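Local coordinates for hydrolase, isochorismatase family (Pseudomonas putida KT2440, PDB 4H17), which is a putative hydrolase of the isochorismatase family, probably acting on a small substrate that has not been established, at residues A19-A24 and S62-I67; G122-I127 and G148-L153. All blocks are in the same frame, centred on the assembly; numbering follows the deposited sequence. Where two conformers were deposited one is given.

Contact 1. Residues A19-A24 and S62-I67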
# COMPACT_ATOMS: atom_id res chain seq x y z
N ALA A 19 20.03 2.18 1.11
CA ALA A 19 20.53 3.11 2.12
C ALA A 19 21.80 2.55 2.72
O ALA A 19 21.96 1.33 2.84
CB ALA A 19 19.52 3.27 3.24
N LYS A 20 22.69 3.45 3.10
CA LYS A 20 23.82 3.08 3.95
C LYS A 20 23.38 3.52 5.33
O LYS A 20 22.95 4.66 5.50
CB LYS A 20 25.11 3.81 3.54
CG LYS A 20 25.74 3.40 2.21
CD LYS A 20 26.29 1.98 2.24
CE LYS A 20 27.65 1.90 1.57
NZ LYS A 20 27.55 2.36 0.16
N LEU A 21 23.49 2.63 6.32
CA LEU A 21 23.12 2.95 7.70
C LEU A 21 23.77 4.27 8.16
O LEU A 21 23.16 5.07 8.85
CB LEU A 21 23.48 1.80 8.64
CG LEU A 21 23.11 1.99 10.10
CD1 LEU A 21 21.62 2.34 10.24
CD2 LEU A 21 23.47 0.75 10.91
N SER A 22 25.02 4.50 7.73
CA SER A 22 25.79 5.66 8.11
C SER A 22 25.20 6.98 7.65
O SER A 22 25.54 8.04 8.21
CB SER A 22 27.22 5.53 7.58
OG SER A 22 27.27 5.47 6.16
N HIS A 23 24.31 6.95 6.66
CA HIS A 23 23.64 8.16 6.19
C HIS A 23 22.13 8.11 6.35
O HIS A 23 21.40 8.92 5.78
CB HIS A 23 23.98 8.39 4.72
CG HIS A 23 25.44 8.38 4.43
ND1 HIS A 23 26.34 9.17 5.11
CD2 HIS A 23 26.17 7.67 3.53
CE1 HIS A 23 27.56 8.96 4.65
NE2 HIS A 23 27.48 8.06 3.69
N ALA A 24 21.65 7.20 7.20
CA ALA A 24 20.21 6.95 7.28
C ALA A 24 19.61 7.24 8.64
O ALA A 24 20.33 7.36 9.60
CB ALA A 24 19.92 5.50 6.90
N SER A 62 26.69 3.13 15.88
CA SER A 62 27.03 4.10 14.85
C SER A 62 26.46 5.49 15.14
O SER A 62 26.71 6.41 14.38
CB SER A 62 26.45 3.61 13.50
OG SER A 62 27.23 2.55 12.97
N GLY A 63 25.68 5.63 16.20
CA GLY A 63 25.08 6.93 16.56
C GLY A 63 24.01 7.47 15.62
O GLY A 63 23.88 8.69 15.46
N ARG A 64 23.26 6.58 14.98
CA ARG A 64 22.24 6.99 14.01
C ARG A 64 20.91 7.34 14.72
O ARG A 64 20.63 6.83 15.78
CB ARG A 64 21.97 5.87 13.02
CG ARG A 64 23.23 5.29 12.39
CD ARG A 64 24.11 6.35 11.76
NE ARG A 64 23.31 7.20 10.88
CZ ARG A 64 23.54 8.49 10.64
NH1 ARG A 64 24.59 9.13 11.14
NH2 ARG A 64 22.74 9.17 9.83
N PRO A 65 20.10 8.20 14.08
CA PRO A 65 18.75 8.51 14.57
C PRO A 65 17.88 7.30 14.49
O PRO A 65 17.92 6.58 13.45
CB PRO A 65 18.28 9.61 13.60
CG PRO A 65 19.50 10.13 12.95
CD PRO A 65 20.40 8.93 12.83
N ILE A 66 17.13 7.05 15.58
CA ILE A 66 16.29 5.89 15.64
C ILE A 66 14.89 6.32 16.08
O ILE A 66 14.73 7.00 17.10
CB ILE A 66 16.82 4.86 16.66
CG1 ILE A 66 18.24 4.41 16.28
CG2 ILE A 66 15.85 3.69 16.82
CD1 ILE A 66 18.99 3.70 17.40
N ILE A 67 13.92 5.90 15.30
CA ILE A 67 12.49 6.24 15.53
C ILE A 67 11.68 4.97 15.75
O ILE A 67 11.70 4.05 14.92
CB ILE A 67 11.89 6.97 14.35
CG1 ILE A 67 12.63 8.29 14.13
CG2 ILE A 67 10.40 7.11 14.56
CD1 ILE A 67 12.30 9.00 12.83
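Arg64, just ahead of strand 66-71, grips the carbonyl of Ala24 side-on, where two neighbouring parallel strands of the Rossmann-like isochorismatase fold begin. Both donors serve one oxygen: Ala24 O accepts from Arg64 NE at 3.2 Å and from Arg64 NH2 at 3.0 Å, and it lies within 13° of the guanidinium plane for both bonds. The two are not equivalent at the acceptor, because NE sits in the carbonyl plane whereas NH2 stands 39° out of it. Ser22 O lies over the centre of one guanidinium face, 3.2 Å from Arg64 CZ, without a hydrogen bond to NH1 or NH2; Pro65 CD covers the rim of the opposite face. The Arg64 chain reaches this place by folding, with CG beside the backbone N (chi1 -50°) and further bends at chi2 and chi3, which leaves CG 4.0 Å from Leu21 CD1. Behind this first shell, Gly63 closes helix 45-61 in a Schellman motif, and Leu21 rests on Ala58 of that helix. The acceptor loop is turned by its own backbone bonds, His23 N to Lys20 O and Ala24 N to Leu21 O (3.1 Å), and Ser22 OG sits 3.5 Å above the centre of the His23 ring.

Contact 2. Residues G122-I127 and G148-L153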
# COMPACT_ATOMS: atom_id res chain seq x y z
N GLY A 122 17.18 15.44 8.87
CA GLY A 122 17.97 15.79 7.72
C GLY A 122 18.31 14.70 6.73
O GLY A 122 18.99 15.01 5.77
N HIS A 123 17.87 13.46 6.95
CA HIS A 123 18.20 12.35 6.01
C HIS A 123 17.05 11.96 5.12
O HIS A 123 15.96 11.66 5.59
CB HIS A 123 18.68 11.12 6.79
CG HIS A 123 19.83 11.43 7.68
ND1 HIS A 123 21.07 11.78 7.19
CD2 HIS A 123 19.93 11.45 9.02
CE1 HIS A 123 21.88 12.02 8.20
NE2 HIS A 123 21.22 11.83 9.32
N LEU A 124 17.31 11.96 3.81
CA LEU A 124 16.35 11.46 2.84
C LEU A 124 16.27 9.93 2.85
O LEU A 124 15.22 9.41 2.49
CB LEU A 124 16.68 11.97 1.44
CG LEU A 124 16.36 13.45 1.20
CD1 LEU A 124 16.80 13.86 -0.20
CD2 LEU A 124 14.88 13.76 1.40
N ASP A 125 17.34 9.25 3.29
CA ASP A 125 17.38 7.78 3.38
C ASP A 125 16.85 7.22 4.71
O ASP A 125 17.37 7.47 5.80
CB ASP A 125 18.79 7.21 3.16
CG ASP A 125 19.27 7.30 1.71
OD1 ASP A 125 18.68 6.64 0.84
OD2 ASP A 125 20.32 7.90 1.44
N LEU A 126 15.83 6.40 4.57
CA LEU A 126 15.15 5.74 5.67
C LEU A 126 15.31 4.24 5.55
O LEU A 126 15.06 3.66 4.51
CB LEU A 126 13.66 6.07 5.69
CG LEU A 126 13.23 7.54 5.56
CD1 LEU A 126 11.71 7.63 5.53
CD2 LEU A 126 13.85 8.42 6.63
N ILE A 127 15.73 3.62 6.65
CA ILE A 127 15.74 2.18 6.78
C ILE A 127 14.52 1.84 7.64
O ILE A 127 14.37 2.37 8.76
CB ILE A 127 17.05 1.66 7.40
CG1 ILE A 127 18.23 2.00 6.47
CG2 ILE A 127 16.96 0.16 7.65
CD1 ILE A 127 19.58 1.91 7.12
N GLY A 148 9.12 12.39 -0.62
CA GLY A 148 10.41 12.40 -1.29
C GLY A 148 11.51 11.62 -0.58
O GLY A 148 12.66 11.70 -0.98
N TYR A 149 11.17 10.81 0.42
CA TYR A 149 12.14 9.95 1.01
C TYR A 149 12.50 8.73 0.19
O TYR A 149 11.70 8.25 -0.62
CB TYR A 149 11.68 9.48 2.41
CG TYR A 149 11.55 10.67 3.33
CD1 TYR A 149 12.64 11.22 3.95
CD2 TYR A 149 10.30 11.23 3.57
CE1 TYR A 149 12.54 12.34 4.77
CE2 TYR A 149 10.18 12.33 4.40
CZ TYR A 149 11.28 12.89 4.98
OH TYR A 149 11.12 14.00 5.80
N ARG A 150 13.73 8.27 0.38
CA ARG A 150 14.22 7.06 -0.22
C ARG A 150 14.19 5.99 0.85
O ARG A 150 14.91 6.10 1.84
CB ARG A 150 15.66 7.25 -0.66
CG ARG A 150 15.83 8.13 -1.88
CD ARG A 150 17.30 8.09 -2.34
NE ARG A 150 18.22 8.70 -1.38
CZ ARG A 150 18.51 10.00 -1.31
NH1 ARG A 150 17.96 10.86 -2.17
NH2 ARG A 150 19.37 10.45 -0.41
N CYS A 151 13.38 4.97 0.65
CA CYS A 151 13.17 3.93 1.67
C CYS A 151 13.94 2.68 1.30
O CYS A 151 13.94 2.26 0.15
CB CYS A 151 11.69 3.60 1.78
SG CYS A 151 10.75 4.90 2.60
N THR A 152 14.55 2.07 2.32
CA THR A 152 15.13 0.75 2.21
C THR A 152 14.41 -0.11 3.26
O THR A 152 14.51 0.17 4.46
CB THR A 152 16.63 0.74 2.46
OG1 THR A 152 17.27 1.51 1.43
CG2 THR A 152 17.15 -0.67 2.45
N LEU A 153 13.66 -1.09 2.78
CA LEU A 153 12.82 -1.91 3.64
C LEU A 153 13.53 -3.19 3.93
O LEU A 153 13.95 -3.90 3.02
CB LEU A 153 11.50 -2.18 2.92
CG LEU A 153 10.47 -3.07 3.58
CD1 LEU A 153 10.06 -2.66 4.97
CD2 LEU A 153 9.26 -3.14 2.68
O HOH W 1 16.93 4.21 1.29
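Asp125 OD1 is held by two donors, Arg150 NE at 3.1 Å and a water at 3.0 Å. In the conformer given, the arginine meets OD1 from 54° above the carboxylate plane, and its second bond, from NH2 to Asp125 OD2, is weak at 3.3 Å. Carboxylate and guanidinium planes stand 65° apart, so this salt bridge is not the coplanar two-pronged kind. A bend at chi3 (-66°) folds the Arg150 guanidinium back over Leu124, whose CB lies 3.4 Å above one face, towards the rim. The same water gives a weak bond to Arg150 O and shares a hydrogen bond with Thr152 OG1, which also meets Ala19 N. With an alanine at Asp125, Arg150 would probably be left without its charge partner, its guanidinium freer to turn, and the water would lose an acceptor.

Beneath these side chains runs the backbone pairing of a beta-alpha-beta unit, in which helix 133-146 connects strands 125-131 and 150-159 as parallel neighbours. Three bonds alternate between the strands: Arg150 N to Leu124 O at 2.8 Å, Leu126 N to Arg150 O at 2.9 Å, and Thr152 N to Leu126 O. Asp125, Ile127, Arg150 and Thr152 point to one face of the sheet; Leu126 and Cys151 point to the other, where helices 114-121 and 133-146 pack. There Leu126 and Tyr149 cross obliquely, Leu126 CD1 lying 3.6 Å from Tyr149 CB and also touching Cys151 SG. The ring turns its edge to His123 O and Leu124 O, its CE1 3.6 Å from His123 O.

In the fold
Contacts 1 and 2 are in series along the chain, yet their centres lie only about 10 Å apart because both sit where strands of one parallel sheet begin. Across that sheet the order is 66-71, 24-29, 125-131, 150-159, so strand 24-29, which segment 19-24 leads into, lies directly beside strand 125-131 of contact 2. Direct contacts join them: Ala19 N meets Thr152 OG1 at 2.9 Å in a probable hydrogen bond, and Ala24 CB lies 3.4 Å from Asp125 O. Parallel alpha/beta enzymes, isochorismatases included, keep their active sites at the carboxyl ends of the strands, so both contacts probably belong to the edge remote from catalysis.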